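Local coordinates for hypothetical 33.3 KDA protein IN ade3-ser2 intergenic region (Saccharomyces cerevisiae, PDB 1ODF) that probably acts as an ATP-dependent kinase of the GLYK family, transferring phosphate to a substrate that has not yet been identified, at residues H102-L107 with S193-R198; P31-F36 with E109-I114; D258-E263 with T270-I275; K18-W23 with E57-E62. All blocks are in the same frame, centred on the assembly; numbering follows the deposited sequence.

Interaction 1 of 4, residues H102-L107 with S193-R198; sequences HDMKLL and SDLLWR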
# COMPACT_ATOMS: atom_id res chain seq x y z
N HIS A 102 3.32 5.22 10.32
CA HIS A 102 2.31 6.07 9.71
C HIS A 102 1.42 6.73 10.77
O HIS A 102 1.26 6.21 11.87
CB HIS A 102 1.43 5.28 8.74
CG HIS A 102 2.15 4.79 7.53
ND1 HIS A 102 2.80 3.58 7.48
CD2 HIS A 102 2.35 5.37 6.32
CE1 HIS A 102 3.36 3.43 6.30
NE2 HIS A 102 3.10 4.50 5.57
N ASP A 103 0.84 7.87 10.41
CA ASP A 103 -0.03 8.61 11.32
C ASP A 103 -1.45 8.04 11.27
O ASP A 103 -2.27 8.46 10.44
CB ASP A 103 -0.02 10.09 10.93
CG ASP A 103 -0.65 10.97 11.98
OD1 ASP A 103 -0.47 12.20 11.89
OD2 ASP A 103 -1.34 10.43 12.88
N MET A 104 -1.74 7.10 12.16
CA MET A 104 -3.05 6.45 12.20
C MET A 104 -4.17 7.37 12.63
O MET A 104 -5.29 7.26 12.12
CB MET A 104 -3.01 5.23 13.12
CG MET A 104 -1.90 4.26 12.81
SD MET A 104 -1.78 3.92 11.04
CE MET A 104 -3.32 2.98 10.77
N LYS A 105 -3.89 8.27 13.57
CA LYS A 105 -4.91 9.19 14.05
C LYS A 105 -5.41 10.02 12.89
O LYS A 105 -6.62 10.22 12.73
CB LYS A 105 -4.34 10.10 15.14
CG LYS A 105 -5.20 10.17 16.40
CD LYS A 105 -5.52 8.77 16.92
CE LYS A 105 -6.31 8.79 18.22
NZ LYS A 105 -5.50 9.30 19.38
N LEU A 106 -4.48 10.48 12.06
CA LEU A 106 -4.80 11.29 10.91
C LEU A 106 -5.59 10.46 9.89
O LEU A 106 -6.52 10.96 9.26
CB LEU A 106 -3.52 11.83 10.26
CG LEU A 106 -3.62 13.16 9.51
CD1 LEU A 106 -2.32 13.41 8.75
CD2 LEU A 106 -4.78 13.14 8.54
N LEU A 107 -5.22 9.19 9.72
CA LEU A 107 -5.90 8.34 8.76
C LEU A 107 -7.32 8.07 9.25
O LEU A 107 -8.28 8.07 8.46
CB LEU A 107 -5.14 7.02 8.61
CG LEU A 107 -5.65 6.06 7.54
CD1 LEU A 107 -5.62 6.75 6.18
CD2 LEU A 107 -4.79 4.81 7.53
N SER A 193 -5.16 -2.81 9.30
CA SER A 193 -6.12 -3.86 8.99
C SER A 193 -7.50 -3.55 9.57
O SER A 193 -8.51 -3.63 8.86
CB SER A 193 -5.62 -5.19 9.56
OG SER A 193 -5.35 -5.08 10.95
N ASP A 194 -7.54 -3.20 10.85
CA ASP A 194 -8.78 -2.88 11.54
C ASP A 194 -9.53 -1.72 10.91
O ASP A 194 -10.75 -1.73 10.78
CB ASP A 194 -8.48 -2.55 13.00
CG ASP A 194 -9.74 -2.41 13.84
OD1 ASP A 194 -10.43 -3.43 14.04
OD2 ASP A 194 -10.04 -1.28 14.29
N LEU A 195 -8.76 -0.72 10.51
CA LEU A 195 -9.29 0.49 9.91
C LEU A 195 -9.66 0.34 8.42
O LEU A 195 -10.57 1.03 7.93
CB LEU A 195 -8.24 1.59 10.06
CG LEU A 195 -8.62 3.05 9.85
CD1 LEU A 195 -9.81 3.43 10.73
CD2 LEU A 195 -7.39 3.90 10.19
N LEU A 196 -8.99 -0.58 7.73
CA LEU A 196 -9.21 -0.74 6.29
C LEU A 196 -9.76 -2.06 5.74
O LEU A 196 -10.98 -2.25 5.68
CB LEU A 196 -7.92 -0.38 5.55
CG LEU A 196 -7.39 1.04 5.84
CD1 LEU A 196 -5.94 1.18 5.39
CD2 LEU A 196 -8.29 2.05 5.15
N TRP A 197 -8.87 -2.97 5.33
CA TRP A 197 -9.33 -4.22 4.72
C TRP A 197 -10.06 -5.22 5.62
O TRP A 197 -10.58 -6.22 5.12
CB TRP A 197 -8.17 -4.91 3.98
CG TRP A 197 -6.94 -5.10 4.80
CD1 TRP A 197 -6.65 -6.17 5.59
CD2 TRP A 197 -5.84 -4.20 4.91
NE1 TRP A 197 -5.43 -5.98 6.20
CE2 TRP A 197 -4.91 -4.78 5.79
CE3 TRP A 197 -5.55 -2.95 4.35
CZ2 TRP A 197 -3.71 -4.15 6.13
CZ3 TRP A 197 -4.35 -2.32 4.69
CH2 TRP A 197 -3.45 -2.93 5.57
N ARG A 198 -10.11 -4.96 6.92
CA ARG A 198 -10.84 -5.82 7.85
C ARG A 198 -11.98 -4.99 8.43
O ARG A 198 -12.72 -5.46 9.29
CB ARG A 198 -9.93 -6.32 8.98
CG ARG A 198 -8.81 -7.23 8.51
CD ARG A 198 -9.33 -8.59 8.12
NE ARG A 198 -9.50 -9.46 9.29
CZ ARG A 198 -10.45 -10.37 9.41
NH1 ARG A 198 -11.34 -10.55 8.43
NH2 ARG A 198 -10.53 -11.12 10.51

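Interaction 2 of 4, residues P31-F36 with E109-I114; sequences PLFIFF and EVLNTI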
# COMPACT_ATOMS: atom_id res chain seq x y z
N PRO A 31 -18.59 5.14 -0.31
CA PRO A 31 -17.44 5.04 -1.20
C PRO A 31 -17.12 3.59 -1.59
O PRO A 31 -17.48 2.64 -0.88
CB PRO A 31 -16.30 5.65 -0.38
CG PRO A 31 -16.99 6.45 0.70
CD PRO A 31 -18.18 5.61 1.03
N LEU A 32 -16.48 3.43 -2.73
CA LEU A 32 -16.04 2.11 -3.18
C LEU A 32 -14.53 2.27 -3.10
O LEU A 32 -13.96 3.17 -3.71
CB LEU A 32 -16.43 1.86 -4.64
CG LEU A 32 -16.25 0.47 -5.27
CD1 LEU A 32 -15.52 0.61 -6.58
CD2 LEU A 32 -15.52 -0.48 -4.37
N PHE A 33 -13.87 1.41 -2.32
CA PHE A 33 -12.42 1.49 -2.23
C PHE A 33 -11.75 0.54 -3.22
O PHE A 33 -12.31 -0.49 -3.59
CB PHE A 33 -11.95 1.15 -0.81
CG PHE A 33 -12.07 2.30 0.15
CD1 PHE A 33 -13.33 2.82 0.48
CD2 PHE A 33 -10.93 2.91 0.68
CE1 PHE A 33 -13.45 3.92 1.33
CE2 PHE A 33 -11.04 4.01 1.52
CZ PHE A 33 -12.30 4.52 1.85
N ILE A 34 -10.57 0.93 -3.68
CA ILE A 34 -9.79 0.12 -4.59
C ILE A 34 -8.37 0.07 -4.03
O ILE A 34 -7.65 1.08 -4.02
CB ILE A 34 -9.80 0.69 -6.02
CG1 ILE A 34 -11.23 0.72 -6.55
CG2 ILE A 34 -8.94 -0.20 -6.92
CD1 ILE A 34 -11.35 1.24 -7.95
N PHE A 35 -7.99 -1.11 -3.55
CA PHE A 35 -6.69 -1.32 -2.96
C PHE A 35 -5.70 -1.97 -3.91
O PHE A 35 -6.03 -2.96 -4.59
CB PHE A 35 -6.80 -2.23 -1.72
CG PHE A 35 -7.61 -1.65 -0.60
CD1 PHE A 35 -8.63 -2.40 -0.01
CD2 PHE A 35 -7.33 -0.37 -0.10
CE1 PHE A 35 -9.36 -1.88 1.07
CE2 PHE A 35 -8.06 0.15 0.97
CZ PHE A 35 -9.07 -0.60 1.56
N PHE A 36 -4.50 -1.41 -3.97
CA PHE A 36 -3.44 -1.97 -4.79
C PHE A 36 -2.36 -2.40 -3.81
O PHE A 36 -1.96 -1.61 -2.95
CB PHE A 36 -2.86 -0.96 -5.78
CG PHE A 36 -3.75 -0.71 -6.96
CD1 PHE A 36 -4.90 0.08 -6.84
CD2 PHE A 36 -3.43 -1.24 -8.20
CE1 PHE A 36 -5.71 0.33 -7.94
CE2 PHE A 36 -4.24 -0.99 -9.32
CZ PHE A 36 -5.38 -0.20 -9.19
N GLU A 109 -9.18 9.99 11.10
CA GLU A 109 -9.98 11.18 10.86
C GLU A 109 -10.45 11.29 9.41
O GLU A 109 -11.63 11.55 9.15
CB GLU A 109 -9.19 12.44 11.23
CG GLU A 109 -8.82 12.49 12.70
CD GLU A 109 -7.72 13.50 13.00
OE1 GLU A 109 -7.23 13.52 14.15
OE2 GLU A 109 -7.33 14.27 12.08
N VAL A 110 -9.52 11.11 8.48
CA VAL A 110 -9.85 11.18 7.06
C VAL A 110 -10.96 10.18 6.70
O VAL A 110 -11.94 10.53 6.03
CB VAL A 110 -8.58 10.92 6.21
CG1 VAL A 110 -8.95 10.64 4.76
CG2 VAL A 110 -7.66 12.14 6.28
N LEU A 111 -10.82 8.94 7.17
CA LEU A 111 -11.82 7.92 6.91
C LEU A 111 -13.15 8.38 7.48
O LEU A 111 -14.20 8.26 6.82
CB LEU A 111 -11.41 6.59 7.54
CG LEU A 111 -10.78 5.50 6.66
CD1 LEU A 111 -10.52 6.02 5.26
CD2 LEU A 111 -9.49 5.02 7.29
N ASN A 112 -13.11 8.90 8.71
CA ASN A 112 -14.31 9.39 9.38
C ASN A 112 -15.01 10.42 8.53
O ASN A 112 -16.22 10.33 8.29
CB ASN A 112 -13.96 10.05 10.73
CG ASN A 112 -13.55 9.04 11.78
OD1 ASN A 112 -14.06 7.92 11.81
ND2 ASN A 112 -12.64 9.44 12.67
N THR A 113 -14.25 11.41 8.08
CA THR A 113 -14.78 12.48 7.25
C THR A 113 -15.39 11.92 5.96
O THR A 113 -16.47 12.32 5.55
CB THR A 113 -13.68 13.50 6.90
OG1 THR A 113 -13.18 14.10 8.11
CG2 THR A 113 -14.23 14.59 5.99
N ILE A 114 -14.68 10.98 5.33
CA ILE A 114 -15.17 10.38 4.09
C ILE A 114 -16.49 9.66 4.29
O ILE A 114 -17.42 9.85 3.50
CB ILE A 114 -14.12 9.43 3.50
CG1 ILE A 114 -12.94 10.26 2.99
CG2 ILE A 114 -14.72 8.59 2.38
CD1 ILE A 114 -11.87 9.45 2.36

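Interaction 3 of 4, residues D258-E263 with T270-I275; sequences DFVRSE and TLTLGI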
# COMPACT_ATOMS: atom_id res chain seq x y z
N ASP A 258 -0.30 -15.91 3.44
CA ASP A 258 -1.72 -15.90 3.83
C ASP A 258 -2.47 -14.83 3.04
O ASP A 258 -3.54 -15.10 2.49
CB ASP A 258 -1.89 -15.60 5.32
CG ASP A 258 -1.12 -16.56 6.20
OD1 ASP A 258 -1.13 -17.78 5.90
OD2 ASP A 258 -0.51 -16.09 7.20
N PHE A 259 -1.90 -13.64 2.98
CA PHE A 259 -2.53 -12.54 2.26
C PHE A 259 -2.84 -12.88 0.81
O PHE A 259 -3.99 -12.80 0.38
CB PHE A 259 -1.64 -11.30 2.32
CG PHE A 259 -2.03 -10.24 1.34
CD1 PHE A 259 -1.11 -9.76 0.41
CD2 PHE A 259 -3.34 -9.76 1.30
CE1 PHE A 259 -1.48 -8.83 -0.55
CE2 PHE A 259 -3.72 -8.83 0.35
CZ PHE A 259 -2.79 -8.36 -0.58
N VAL A 260 -1.82 -13.24 0.04
CA VAL A 260 -2.03 -13.55 -1.37
C VAL A 260 -2.93 -14.77 -1.60
O VAL A 260 -3.81 -14.73 -2.46
CB VAL A 260 -0.68 -13.76 -2.10
CG1 VAL A 260 -0.92 -14.16 -3.55
CG2 VAL A 260 0.15 -12.48 -2.03
N ARG A 261 -2.71 -15.83 -0.84
CA ARG A 261 -3.48 -17.06 -1.01
C ARG A 261 -4.95 -16.88 -0.64
O ARG A 261 -5.83 -17.48 -1.26
CB ARG A 261 -2.85 -18.18 -0.16
CG ARG A 261 -3.17 -19.61 -0.64
CD ARG A 261 -2.40 -20.66 0.17
NE ARG A 261 -0.95 -20.54 0.01
CZ ARG A 261 -0.27 -20.96 -1.06
NH1 ARG A 261 -0.91 -21.53 -2.08
NH2 ARG A 261 1.05 -20.79 -1.12
N SER A 262 -5.21 -16.05 0.36
CA SER A 262 -6.57 -15.78 0.83
C SER A 262 -7.45 -15.09 -0.22
O SER A 262 -8.67 -15.23 -0.19
CB SER A 262 -6.53 -14.92 2.08
OG SER A 262 -6.37 -13.55 1.74
N GLU A 263 -6.83 -14.34 -1.12
CA GLU A 263 -7.57 -13.64 -2.17
C GLU A 263 -8.72 -12.82 -1.59
O GLU A 263 -9.87 -12.93 -2.04
CB GLU A 263 -8.13 -14.65 -3.17
CG GLU A 263 -7.09 -15.36 -4.01
CD GLU A 263 -7.73 -16.30 -5.01
OE1 GLU A 263 -8.13 -17.42 -4.61
OE2 GLU A 263 -7.86 -15.92 -6.19
N THR A 270 -11.41 -9.71 -5.95
CA THR A 270 -9.98 -9.48 -5.96
C THR A 270 -9.32 -10.09 -7.19
O THR A 270 -9.63 -11.22 -7.59
CB THR A 270 -9.29 -10.08 -4.71
OG1 THR A 270 -9.79 -9.45 -3.52
CG2 THR A 270 -7.78 -9.86 -4.77
N LEU A 271 -8.43 -9.31 -7.79
CA LEU A 271 -7.68 -9.75 -8.95
C LEU A 271 -6.25 -9.99 -8.48
O LEU A 271 -5.62 -9.08 -7.93
CB LEU A 271 -7.69 -8.69 -10.05
CG LEU A 271 -6.66 -8.87 -11.19
CD1 LEU A 271 -7.01 -10.09 -12.01
CD2 LEU A 271 -6.64 -7.62 -12.08
N THR A 272 -5.74 -11.20 -8.67
CA THR A 272 -4.37 -11.51 -8.28
C THR A 272 -3.53 -11.75 -9.54
O THR A 272 -3.91 -12.51 -10.42
CB THR A 272 -4.27 -12.76 -7.35
OG1 THR A 272 -5.00 -12.53 -6.13
CG2 THR A 272 -2.81 -13.05 -7.01
N LEU A 273 -2.39 -11.06 -9.61
CA LEU A 273 -1.50 -11.17 -10.75
C LEU A 273 -0.13 -11.66 -10.31
O LEU A 273 0.49 -11.08 -9.41
CB LEU A 273 -1.33 -9.82 -11.44
CG LEU A 273 -2.55 -9.06 -11.98
CD1 LEU A 273 -2.06 -7.77 -12.62
CD2 LEU A 273 -3.29 -9.90 -12.99
N GLY A 274 0.34 -12.72 -10.96
CA GLY A 274 1.66 -13.25 -10.64
C GLY A 274 2.62 -12.74 -11.70
O GLY A 274 2.39 -12.96 -12.88
N ILE A 275 3.68 -12.06 -11.28
CA ILE A 275 4.65 -11.54 -12.24
C ILE A 275 6.07 -12.00 -11.95
O ILE A 275 6.41 -12.29 -10.80
CB ILE A 275 4.64 -9.99 -12.28
CG1 ILE A 275 5.28 -9.43 -11.01
CG2 ILE A 275 3.22 -9.50 -12.42
CD1 ILE A 275 5.42 -7.92 -11.01
O HOH W 1 -4.75 -12.24 -3.51
O HOH W 2 -12.12 -10.71 -2.95
O HOH W 3 -7.50 -13.16 -6.54

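Interaction 4 of 4, residues K18-W23 with E57-E62; sequences KYIPEW and EKYGGE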
# COMPACT_ATOMS: atom_id res chain seq x y z
N LYS A 18 -15.31 -4.09 -15.52
CA LYS A 18 -16.45 -4.98 -15.35
C LYS A 18 -17.06 -4.74 -13.97
O LYS A 18 -18.27 -4.51 -13.84
CB LYS A 18 -16.02 -6.45 -15.44
CG LYS A 18 -17.06 -7.41 -14.84
CD LYS A 18 -16.66 -8.88 -14.95
CE LYS A 18 -17.61 -9.79 -14.16
NZ LYS A 18 -19.04 -9.69 -14.59
N TYR A 19 -16.21 -4.76 -12.95
CA TYR A 19 -16.70 -4.60 -11.59
C TYR A 19 -17.15 -3.23 -11.10
O TYR A 19 -18.10 -3.15 -10.33
CB TYR A 19 -15.69 -5.20 -10.61
CG TYR A 19 -15.68 -6.71 -10.63
CD1 TYR A 19 -14.86 -7.41 -11.52
CD2 TYR A 19 -16.54 -7.44 -9.82
CE1 TYR A 19 -14.90 -8.82 -11.59
CE2 TYR A 19 -16.60 -8.83 -9.87
CZ TYR A 19 -15.77 -9.51 -10.76
OH TYR A 19 -15.83 -10.88 -10.80
N ILE A 20 -16.50 -2.16 -11.55
CA ILE A 20 -16.90 -0.84 -11.11
C ILE A 20 -18.31 -0.52 -11.58
O ILE A 20 -19.15 -0.08 -10.78
CB ILE A 20 -15.88 0.23 -11.56
CG1 ILE A 20 -14.62 0.12 -10.68
CG2 ILE A 20 -16.49 1.63 -11.43
CD1 ILE A 20 -13.47 1.05 -11.06
N PRO A 21 -18.61 -0.74 -12.87
CA PRO A 21 -19.97 -0.46 -13.36
C PRO A 21 -21.00 -1.29 -12.58
O PRO A 21 -22.10 -0.82 -12.28
CB PRO A 21 -19.88 -0.85 -14.83
CG PRO A 21 -18.45 -0.49 -15.17
CD PRO A 21 -17.71 -1.08 -13.99
N GLU A 22 -20.64 -2.53 -12.26
CA GLU A 22 -21.52 -3.41 -11.51
C GLU A 22 -21.75 -2.88 -10.09
O GLU A 22 -22.81 -3.09 -9.49
CB GLU A 22 -20.96 -4.84 -11.48
CG GLU A 22 -21.28 -5.63 -12.75
CD GLU A 22 -20.64 -7.01 -12.80
OE1 GLU A 22 -20.34 -7.58 -11.72
OE2 GLU A 22 -20.45 -7.54 -13.92
N TRP A 23 -20.75 -2.19 -9.54
CA TRP A 23 -20.91 -1.61 -8.22
C TRP A 23 -21.87 -0.41 -8.31
O TRP A 23 -22.74 -0.24 -7.45
CB TRP A 23 -19.56 -1.15 -7.67
CG TRP A 23 -19.67 -0.12 -6.57
CD1 TRP A 23 -19.46 1.22 -6.67
CD2 TRP A 23 -20.01 -0.38 -5.20
NE1 TRP A 23 -19.64 1.83 -5.44
CE2 TRP A 23 -19.98 0.87 -4.52
CE3 TRP A 23 -20.34 -1.54 -4.48
CZ2 TRP A 23 -20.26 0.99 -3.15
CZ3 TRP A 23 -20.63 -1.42 -3.12
CH2 TRP A 23 -20.58 -0.16 -2.47
N GLU A 57 -10.72 9.92 -16.45
CA GLU A 57 -11.11 10.17 -17.83
C GLU A 57 -12.46 9.54 -18.14
O GLU A 57 -13.27 10.14 -18.84
CB GLU A 57 -10.06 9.61 -18.80
CG GLU A 57 -8.70 10.27 -18.67
CD GLU A 57 -7.70 9.73 -19.68
OE1 GLU A 57 -7.48 8.50 -19.69
OE2 GLU A 57 -7.14 10.54 -20.46
N LYS A 58 -12.70 8.35 -17.62
CA LYS A 58 -13.97 7.67 -17.87
C LYS A 58 -15.15 8.36 -17.20
O LYS A 58 -16.13 8.69 -17.86
CB LYS A 58 -13.89 6.22 -17.38
CG LYS A 58 -12.92 5.33 -18.16
CD LYS A 58 -13.66 4.17 -18.82
CE LYS A 58 -14.44 3.35 -17.81
NZ LYS A 58 -15.33 2.34 -18.46
N TYR A 59 -15.06 8.58 -15.90
CA TYR A 59 -16.15 9.19 -15.15
C TYR A 59 -16.03 10.70 -14.94
O TYR A 59 -17.01 11.36 -14.58
CB TYR A 59 -16.29 8.47 -13.80
CG TYR A 59 -16.58 7.00 -13.96
CD1 TYR A 59 -15.55 6.05 -13.98
CD2 TYR A 59 -17.89 6.55 -14.16
CE1 TYR A 59 -15.82 4.69 -14.20
CE2 TYR A 59 -18.17 5.21 -14.38
CZ TYR A 59 -17.14 4.28 -14.41
OH TYR A 59 -17.45 2.96 -14.64
N GLY A 60 -14.83 11.23 -15.16
CA GLY A 60 -14.61 12.65 -15.01
C GLY A 60 -15.50 13.37 -14.02
O GLY A 60 -15.35 13.22 -12.81
N GLY A 61 -16.45 14.14 -14.55
CA GLY A 61 -17.34 14.92 -13.70
C GLY A 61 -18.58 14.28 -13.09
O GLY A 61 -19.32 14.94 -12.36
N GLU A 62 -18.82 13.01 -13.37
CA GLU A 62 -20.00 12.35 -12.82
C GLU A 62 -19.71 11.61 -11.51
O GLU A 62 -20.62 11.16 -10.82
CB GLU A 62 -20.57 11.37 -13.85
CG GLU A 62 -21.05 12.04 -15.13
CD GLU A 62 -22.12 13.09 -14.88
OE1 GLU A 62 -23.08 12.79 -14.13
OE2 GLU A 62 -22.00 14.21 -15.42

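Interaction 1 of 4, residues H102-L107 with S193-R198
Leu-107 and Leu-195 meet where the start of helix 104-114 packs against the end of helix 182-195, a helix-to-helix contact on the flank of an alpha/beta kinase fold. Their side chains approach at a slant, and the CD2 branch of Leu-195 does most of the touching: it lies 3.8 Å from Leu-107 CD2 and equally close to Leu-107 CG, so this methyl lies against the CG-CD2 arm of Leu-107, with CB a little farther off. Both leucines carry CG anti to the backbone nitrogen, at chi1 -174° for Leu-107 and -165° for Leu-195, which sends each branched end across the gap between the helices. The flexible chain of Met-104 also curls in, its CE methyl 4.2 Å from Leu-195 CD2; an unbranched thioether can bend to reach a partner that its CB does not face. Leu-196, the residue at which the backbone leaves helical geometry, adds a looser touch, its CD1 4.4 Å from Leu-107 CD2. Leucine and methionine suit such a place because the contact is wholly apolar and depends on fitting methyls together. Leu-195 and Leu-196 also lie on Leu-111, one turn farther along helix 104-114, and Leu-107 reaches Phe-73. The start of that helix is fixed by Asp-103, a short acid well suited to the N-cap, whose OD1 forms a salt bridge with Arg-142. Its other oxygen, OD2, accepts the capping bond from Leu-106 N at 3.2 Å, and the donor stands well above the carboxylate plane, 69° out of it.

Interaction 2 of 4, residues P31-F36 with E109-I114
Strand 32-37, an inner strand of the parallel part of the kinase sheet and the one that leads into the predicted ATP-binding P-loop, is covered at its beginning by helix 104-114 through Pro-31 on Ile-114 and Phe-33 on Leu-111. The closer pair is Pro-31 CG and Ile-114 CG2, at 3.5 Å. The proline ring, just before the strand, directs its outer corner at the helix, while Ile-114 offers its short branch: with chi1 at -70°, CG2 lies anti to the backbone nitrogen and faces the ring, and the longer CG1 arm turns another way. Two residues on, the strand's alternation brings Phe-33 to the same face. Its far ring atom CZ comes within 4.1 Å of Leu-111 CD1, and the methyl approaches the ring at a slant. The first two torsions of Leu-111 are not well staggered, so the exact placing of its methyls is probably less certain than the pairing itself. Bulky apolar residues fit here because all four are buried and no polar group of either segment takes part. Phe-33 also meets the ring of Phe-156 in strand 155-160, and its backbone bonds to Lys-203 and Leu-205, just before and within the start of the neighbouring strand 204-211. Leu-32 and Ile-34 instead turn to Trp-23 and Ile-20 of helix 8-24, leaving the strand sandwiched between two helices.

Interaction 3 of 4, residues D258-E263 with T270-I275
Val-260 and Thr-272 bring helix 249-262 against strand 269-275, the helix and strand of a tight alpha-to-beta connection at the last parallel strand of the mixed kinase sheet, next to antiparallel strand 281-287. The dry part is small: Val-260 CG1 and Thr-272 CG2 stand 4.1 Å apart, their side chains crossing at a slant. With chi1 at -62°, Thr-272 puts its methyl anti to the backbone nitrogen and toward the valine, leaving the hydroxyl on the wet side. Threonine thus serves both halves of the contact. Glu-263, where the backbone turns to positive phi and ends the helix, runs across Thr-272 at about a right angle, its CG 4.1 Å from Thr-272 OG1; its charged end is held by a salt bridge to Lys-285.

The loose side is filled by water. One molecule donates to Val-260 O at 2.9 Å and bonds Thr-272 OG1 at 2.6 Å, joining the last helical turn to the strand. Another lies among Glu-263 OE2, Thr-270 O and Thr-272 OG1. Thr-270 OG1, which accepts from Gly-266 N, gives its proton to a further water at 2.7 Å, and that water donates a longer bond to Glu-263 O at 3.3 Å.

Interaction 4 of 4, residues K18-W23 with E57-E62
Tyr-59 reaches from the last turn of helix 44-59 to Ile-20 and Pro-21 of helix 8-24, a helix-to-helix contact at the periphery of the P-loop kinase fold. With CG beside the backbone nitrogen, chi1 of -60° aims the CB-CG axis, and with it the hydroxyl, at the other helix, while chi2 of 93° sets only the rotation of the ring plane. Its end makes the contact: Tyr-59 OH lies 3.6 Å from Ile-20 CG2 and also 3.6 Å from Pro-21 CG, so the oxygen touches both, the two lying roughly at right angles about it. Ile-20 presents its short branch, because chi1 of -74° sets CG2 anti to the backbone nitrogen, and that methyl comes to the phenol at a slant, 4.0 Å from Tyr-59 CZ. Pro-21 crosses the tyrosine at about a right angle. Lacking an N-H, it cannot bond to the preceding turn, and helix 8-24 is kinked there. A long, flat residue suits position 59, since a long side chain is needed to span the 10.5 Å between Pro-21 CA and Tyr-59 CA; the same ring also meets Phe-24 edge to face. With an alanine here, Ile-20 and Pro-21 would probably lose their cover from helix 44-59, and Phe-24 its aromatic partner. Beyond Tyr-59 the chain leaves the helix at Gly-60 with positive phi, a turn easily made without a side chain. Within helix 8-24, one turn apart, Lys-18 NZ donates to the syn lone pair of Glu-22 OE2 at 2.7 Å in a salt bridge.

Overall arrangement
From the N terminus, helix 8-24 opens interaction 4, whose loop takes in strand 32-37 and the predicted ATP-binding loop before helix 44-59 closes it. Interaction 2 opens inside that loop, at 31-36, and closes only at 109-114, so the two cross; they touch where the carbonyl of Pro-31 lies on Trp-23. Interaction 1 starts at 102-107, before interaction 2 has closed, and ends at 193-198, a second crossing. Both use helix 104-114, and they also touch where Leu-196 packs on Phe-35. Interaction 3 follows in series, closing a short loop between helix 249-262 and strand 269-275. Helices are thereby tied to one sheet and to each other.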